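PDB 6T2R: beta-glycosidase from Bacteroides caccae, which acts as an endo-acting O-glycanase of glycoside hydrolase family 16, an endo-beta-galactosidase that initiates the breakdown of mucin glycans by gut bacteria. Local coordinates for residues Arg103-Gly108 with Gln228-Asp233; Gly142-Met147 with Phe222-Pro227. All coordinates share one frame; numbering follows the deposited sequence.

Contact 1: residues Arg103-Gly108 with Gln228-Asp233. With SO4 (sulfate ion), chain B.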
loop_
_atom_site.group_PDB
_atom_site.type_symbol
_atom_site.label_atom_id
_atom_site.label_comp_id
_atom_site.label_asym_id
_atom_site.label_seq_id
_atom_site.Cartn_x
_atom_site.Cartn_y
_atom_site.Cartn_z
ATOM N N ARG A 103 8.619 1.840 11.365
ATOM C CA ARG A 103 8.027 3.187 11.308
ATOM C C ARG A 103 6.491 3.097 11.320
ATOM O O ARG A 103 5.885 2.409 10.462
ATOM C CB ARG A 103 8.549 3.985 10.111
ATOM C CG ARG A 103 7.788 5.303 9.994
ATOM C CD ARG A 103 8.442 6.274 9.056
ATOM N NE ARG A 103 9.659 6.756 9.675
ATOM C CZ ARG A 103 9.756 7.851 10.427
ATOM N NH1 ARG A 103 8.691 8.604 10.644
ATOM N NH2 ARG A 103 10.924 8.197 10.955
ATOM N N ALA A 104 5.892 3.829 12.235
ATOM C CA ALA A 104 4.431 3.920 12.425
ATOM C C ALA A 104 3.939 5.204 11.766
ATOM O O ALA A 104 4.556 6.224 11.985
ATOM C CB ALA A 104 4.119 3.907 13.902
ATOM N N PHE A 105 2.845 5.146 11.025
ATOM C CA PHE A 105 2.146 6.349 10.534
ATOM C C PHE A 105 0.930 6.596 11.425
ATOM O O PHE A 105 0.132 5.659 11.556
ATOM C CB PHE A 105 1.812 6.148 9.066
ATOM C CG PHE A 105 3.055 5.936 8.243
ATOM C CD1 PHE A 105 3.659 4.692 8.184
ATOM C CD2 PHE A 105 3.632 6.987 7.550
ATOM C CE1 PHE A 105 4.827 4.497 7.469
ATOM C CE2 PHE A 105 4.770 6.783 6.784
ATOM C CZ PHE A 105 5.380 5.543 6.775
ATOM N N HIS A 106 0.860 7.776 12.055
ATOM C CA HIS A 106 -0.268 8.252 12.893
ATOM C C HIS A 106 -1.157 9.131 12.021
ATOM O O HIS A 106 -0.933 10.349 11.972
ATOM C CB HIS A 106 0.265 9.002 14.132
ATOM C CG HIS A 106 1.134 8.145 14.991
ATOM N ND1 HIS A 106 2.495 7.897 14.690
ATOM C CD2 HIS A 106 0.856 7.439 16.097
ATOM C CE1 HIS A 106 2.992 7.083 15.594
ATOM N NE2 HIS A 106 2.008 6.778 16.455
ATOM N N GLY A 107 -2.064 8.505 11.288
ATOM C CA GLY A 107 -2.967 9.180 10.348
ATOM C C GLY A 107 -2.208 10.086 9.392
ATOM O O GLY A 107 -1.164 9.678 8.896
ATOM N N GLY A 108 -2.716 11.291 9.162
ATOM C CA GLY A 108 -2.181 12.215 8.156
ATOM C C GLY A 108 -2.403 11.704 6.745
ATOM O O GLY A 108 -3.311 10.864 6.528
ATOM N N GLN A 228 -0.422 3.022 11.824
ATOM C CA GLN A 228 -0.356 2.151 10.631
ATOM C C GLN A 228 1.107 1.809 10.353
ATOM O O GLN A 228 1.987 2.646 10.677
ATOM C CB GLN A 228 -1.007 2.898 9.456
ATOM C CG GLN A 228 -2.431 3.378 9.762
ATOM C CD GLN A 228 -3.436 2.257 9.645
ATOM O OE1 GLN A 228 -3.338 1.431 8.741
ATOM N NE2 GLN A 228 -4.386 2.195 10.586
ATOM N N TYR A 229 1.359 0.651 9.742
ATOM C CA TYR A 229 2.603 0.421 8.965
ATOM C C TYR A 229 2.238 0.306 7.482
ATOM O O TYR A 229 1.081 -0.065 7.137
ATOM C CB TYR A 229 3.397 -0.755 9.523
ATOM C CG TYR A 229 2.929 -2.157 9.201
ATOM C CD1 TYR A 229 3.471 -2.850 8.137
ATOM C CD2 TYR A 229 2.021 -2.825 10.012
ATOM C CE1 TYR A 229 3.102 -4.158 7.857
ATOM C CE2 TYR A 229 1.642 -4.131 9.746
ATOM C CZ TYR A 229 2.204 -4.805 8.682
ATOM O OH TYR A 229 1.879 -6.097 8.419
ATOM N N LEU A 230 3.217 0.620 6.632
ATOM C CA LEU A 230 3.060 0.767 5.167
ATOM C C LEU A 230 3.724 -0.425 4.496
ATOM O O LEU A 230 4.808 -0.812 4.940
ATOM C CB LEU A 230 3.769 2.049 4.742
ATOM C CG LEU A 230 3.772 2.301 3.245
ATOM C CD1 LEU A 230 2.358 2.315 2.655
ATOM C CD2 LEU A 230 4.477 3.616 2.961
ATOM N N LEU A 231 3.027 -1.019 3.554
ATOM C CA LEU A 231 3.478 -2.136 2.697
ATOM C C LEU A 231 3.453 -1.613 1.259
ATOM O O LEU A 231 2.414 -0.985 0.845
ATOM C CB LEU A 231 2.526 -3.339 2.833
ATOM C CG LEU A 231 2.325 -3.906 4.246
ATOM C CD1 LEU A 231 1.201 -3.165 4.987
ATOM C CD2 LEU A 231 1.980 -5.383 4.188
ATOM N N ILE A 232 4.504 -1.924 0.525
ATOM C CA ILE A 232 4.659 -1.674 -0.935
ATOM C C ILE A 232 5.224 -2.957 -1.529
ATOM O O ILE A 232 6.313 -3.369 -1.067
ATOM C CB ILE A 232 5.580 -0.479 -1.238
ATOM C CG1 ILE A 232 5.108 0.787 -0.524
ATOM C CG2 ILE A 232 5.644 -0.303 -2.751
ATOM C CD1 ILE A 232 6.047 1.965 -0.594
ATOM N N ASP A 233 4.499 -3.628 -2.422
ATOM C CA ASP A 233 4.969 -4.978 -2.801
ATOM C C ASP A 233 4.337 -5.397 -4.111
ATOM O O ASP A 233 3.143 -5.127 -4.323
ATOM C CB ASP A 233 4.689 -5.998 -1.681
ATOM C CG ASP A 233 3.205 -6.260 -1.459
ATOM O OD1 ASP A 233 2.528 -5.385 -0.874
ATOM O OD2 ASP A 233 2.733 -7.304 -1.940
HETATM S S SO4 B . 3.718 10.681 12.249
HETATM O O1 SO4 B . 2.801 9.810 11.517
HETATM O O2 SO4 B . 5.001 10.721 11.569
HETATM O O3 SO4 B . 3.898 10.153 13.564
HETATM O O4 SO4 B . 3.175 12.017 12.290
#
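F105 and Q228 form a single antiparallel bridge of the hydrogen-bonded kind, with a bond in each direction. F105 N donates to Q228 O at 2.7 Å, nearly straight (169°), while Q228 N donates to F105 O, also at 2.7 Å. The same Q228 O also receives a CA-H...O contact from A104 CA (3.3 Å).

The two side chains start together, F105 CB and Q228 CB being 4.3 Å apart, and then diverge. F105 places CG beside its backbone N (chi1 -60°), which brings the ring edge up to the Q228 carbonyl: CD1 lies 3.6 Å from Q228 O, in the ring plane. Separately, F105 CE1 makes an apolar contact with L230 CB at 3.8 Å, the two side chains passing at a slant. Q228 bends at chi2 (-79°) and turns its amide away, OE1 accepting from T128 OG1 and NE2 donating to I226 O.

H106 leaves the strand and binds a sulfate ion, probably from the crystallisation liquor, through its backbone N and its ring ND1. The N donates to O1 of the ion at 2.9 Å, and ND1 donates to O3 along a more bent path. H260 NE2 and Q262 NE2 are also hydrogen-bonded to the ion, whereas R103 only turns its guanidinium edge to O2 from beyond bonding distance.

The bridge therefore ties the loop between strands 92-98 and 108-116 to the start of strand 228-233, which runs antiparallel between strands 92-98 and 125-130. On the inner side, F105 packs on I110 and edge-to-face with H260, while L230 rests on V258 of strand 251-263, as expected where two sheets of the family 16 jelly roll face each other.

Contact 2: residues Gly142-Met147 with Phe222-Pro227; sequences GEVDIM and FPFNIP
F224 brings its ring against the backbone of G142 and E143 and the side chain of V144. From CB, the first torsion sets CG anti to the carbonyl carbon (chi1 -49°) and brings the far part of the ring up to strand 143-145. CD1 meets V144 CG2 at 3.7 Å. Farther out, CE1 lies 3.6 Å from E143 O and 4.1 Å from G142 CA, with E143 N near the ring plane at the edge. On the other flank of the ring, CD2 sits 3.6 Å above the centre of the F222 ring, while P223 CD stands over one face of F224 itself. P223 also reaches across, its CG lying 3.8 Å from G142 CA; with no side chain, G142 admits this approach at a positive phi (96°).

F224 further touches V160 of strand 155-161. E143 leaves the backbone away from the loop, and its OE2 accepts from W138 NE1. Residues 143-148 fit the family 16 signature ExDxxE, whose first and last glutamates serve as nucleophile and general acid/base, roles that E143 and E148 probably fill. The loop meets V144 and backbone atoms of G142 and E143, while the E143 and D145 side chains lie opposite, which implies van der Waals packing and shape fit.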
loop_
_atom_site.group_PDB
_atom_site.type_symbol
_atom_site.label_atom_id
_atom_site.label_comp_id
_atom_site.label_asym_id
_atom_site.label_seq_id
_atom_site.Cartn_x
_atom_site.Cartn_y
_atom_site.Cartn_z
ATOM N N GLY A 142 -8.672 -3.486 10.682
ATOM C CA GLY A 142 -8.796 -2.684 9.456
ATOM C C GLY A 142 -7.647 -2.907 8.481
ATOM O O GLY A 142 -6.550 -3.362 8.890
ATOM N N GLU A 143 -7.888 -2.541 7.231
ATOM C CA GLU A 143 -6.914 -2.568 6.116
ATOM C C GLU A 143 -7.261 -1.398 5.189
ATOM O O GLU A 143 -8.478 -1.137 4.965
ATOM C CB GLU A 143 -6.991 -3.897 5.357
ATOM C CG GLU A 143 -5.934 -4.046 4.253
ATOM C CD GLU A 143 -6.222 -5.181 3.282
ATOM O OE1 GLU A 143 -6.013 -5.016 2.086
ATOM O OE2 GLU A 143 -6.669 -6.230 3.740
ATOM N N VAL A 144 -6.235 -0.697 4.710
ATOM C CA VAL A 144 -6.376 0.451 3.787
ATOM C C VAL A 144 -5.514 0.164 2.560
ATOM O O VAL A 144 -4.293 0.125 2.670
ATOM C CB VAL A 144 -5.975 1.755 4.483
ATOM C CG1 VAL A 144 -6.052 2.946 3.536
ATOM C CG2 VAL A 144 -6.820 1.996 5.722
ATOM N N ASP A 145 -6.160 -0.034 1.430
ATOM C CA ASP A 145 -5.491 -0.279 0.130
ATOM C C ASP A 145 -5.359 1.070 -0.569
ATOM O O ASP A 145 -6.357 1.574 -1.084
ATOM C CB ASP A 145 -6.298 -1.333 -0.634
ATOM C CG ASP A 145 -6.368 -2.651 0.123
ATOM O OD1 ASP A 145 -5.481 -2.881 0.972
ATOM O OD2 ASP A 145 -7.298 -3.427 -0.135
ATOM N N ILE A 146 -4.176 1.659 -0.560
ATOM C CA ILE A 146 -3.917 2.959 -1.255
ATOM C C ILE A 146 -3.813 2.722 -2.768
ATOM O O ILE A 146 -4.211 3.607 -3.541
ATOM C CB ILE A 146 -2.662 3.618 -0.669
ATOM C CG1 ILE A 146 -2.777 3.733 0.855
ATOM C CG2 ILE A 146 -2.409 4.949 -1.350
ATOM C CD1 ILE A 146 -1.530 4.176 1.603
ATOM N N MET A 147 -3.341 1.545 -3.203
ATOM C CA MET A 147 -3.261 1.205 -4.651
ATOM C C MET A 147 -3.259 -0.316 -4.842
ATOM O O MET A 147 -2.489 -1.011 -4.167
ATOM C CB MET A 147 -1.983 1.814 -5.231
ATOM C CG MET A 147 -1.877 1.809 -6.738
ATOM S SD MET A 147 -1.484 0.197 -7.436
ATOM C CE MET A 147 0.186 -0.035 -6.808
ATOM N N PHE A 222 -15.292 1.629 11.588
ATOM C CA PHE A 222 -14.215 2.629 11.365
ATOM C C PHE A 222 -13.081 2.448 12.364
ATOM O O PHE A 222 -12.909 3.249 13.263
ATOM C CB PHE A 222 -14.711 4.061 11.384
ATOM C CG PHE A 222 -13.872 5.018 10.561
ATOM C CD1 PHE A 222 -14.106 5.190 9.190
ATOM C CD2 PHE A 222 -12.856 5.740 11.137
ATOM C CE1 PHE A 222 -13.388 6.103 8.438
ATOM C CE2 PHE A 222 -12.123 6.643 10.372
ATOM C CZ PHE A 222 -12.380 6.820 9.032
ATOM N N PRO A 223 -12.234 1.410 12.180
ATOM C CA PRO A 223 -11.126 1.120 13.089
ATOM C C PRO A 223 -9.799 1.820 12.720
ATOM O O PRO A 223 -8.772 1.614 13.388
ATOM C CB PRO A 223 -11.011 -0.399 12.875
ATOM C CG PRO A 223 -11.266 -0.603 11.393
ATOM C CD PRO A 223 -12.326 0.432 11.084
ATOM N N PHE A 224 -9.831 2.675 11.696
ATOM C CA PHE A 224 -8.611 3.104 10.968
ATOM C C PHE A 224 -7.777 4.148 11.756
ATOM O O PHE A 224 -6.591 4.267 11.432
ATOM C CB PHE A 224 -8.999 3.603 9.581
ATOM C CG PHE A 224 -9.915 2.669 8.821
ATOM C CD1 PHE A 224 -9.441 1.466 8.321
ATOM C CD2 PHE A 224 -11.249 3.004 8.590
ATOM C CE1 PHE A 224 -10.264 0.615 7.597
ATOM C CE2 PHE A 224 -12.082 2.143 7.886
ATOM C CZ PHE A 224 -11.589 0.944 7.403
ATOM N N ASN A 225 -8.310 4.884 12.734
ATOM C CA ASN A 225 -7.545 6.009 13.342
ATOM C C ASN A 225 -6.657 5.432 14.426
ATOM O O ASN A 225 -6.869 5.763 15.555
ATOM C CB ASN A 225 -8.397 7.176 13.838
ATOM C CG ASN A 225 -8.935 7.983 12.676
ATOM O OD1 ASN A 225 -10.116 8.344 12.687
ATOM N ND2 ASN A 225 -8.112 8.210 11.645
ATOM N N ILE A 226 -5.761 4.532 14.026
ATOM C CA ILE A 226 -4.778 3.838 14.878
ATOM C C ILE A 226 -3.489 3.876 14.075
ATOM O O ILE A 226 -3.518 3.955 12.850
ATOM C CB ILE A 226 -5.195 2.386 15.203
ATOM C CG1 ILE A 226 -5.395 1.537 13.937
ATOM C CG2 ILE A 226 -6.417 2.349 16.113
ATOM C CD1 ILE A 226 -5.797 0.089 14.248
ATOM N N PRO A 227 -2.328 3.787 14.744
ATOM C CA PRO A 227 -1.056 3.800 14.038
ATOM C C PRO A 227 -1.010 2.695 12.976
ATOM O O PRO A 227 -1.440 1.580 13.249
ATOM C CB PRO A 227 -0.045 3.508 15.146
ATOM C CG PRO A 227 -0.730 3.977 16.401
ATOM C CD PRO A 227 -2.176 3.601 16.199
#

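Following the chain from the N terminus, residues 103-108 come first, in the loop after strand 92-98. Strand 125-130 and then residues 142-147 follow before the chain returns through 222-227 and straight into 228-233. Contact 2 closes the inner loop and contact 1 the outer one, so the two nest and do not cross. Because P227 directly precedes Q228, the returning chain serves both, and H106 CD2 packs against P227 CG at 3.8 Å where the contacts meet; their centres lie about 9 Å apart. Strand 125-130 joins 143-145 to 228-233, and the latter in turn reaches the loop before strand 108-116.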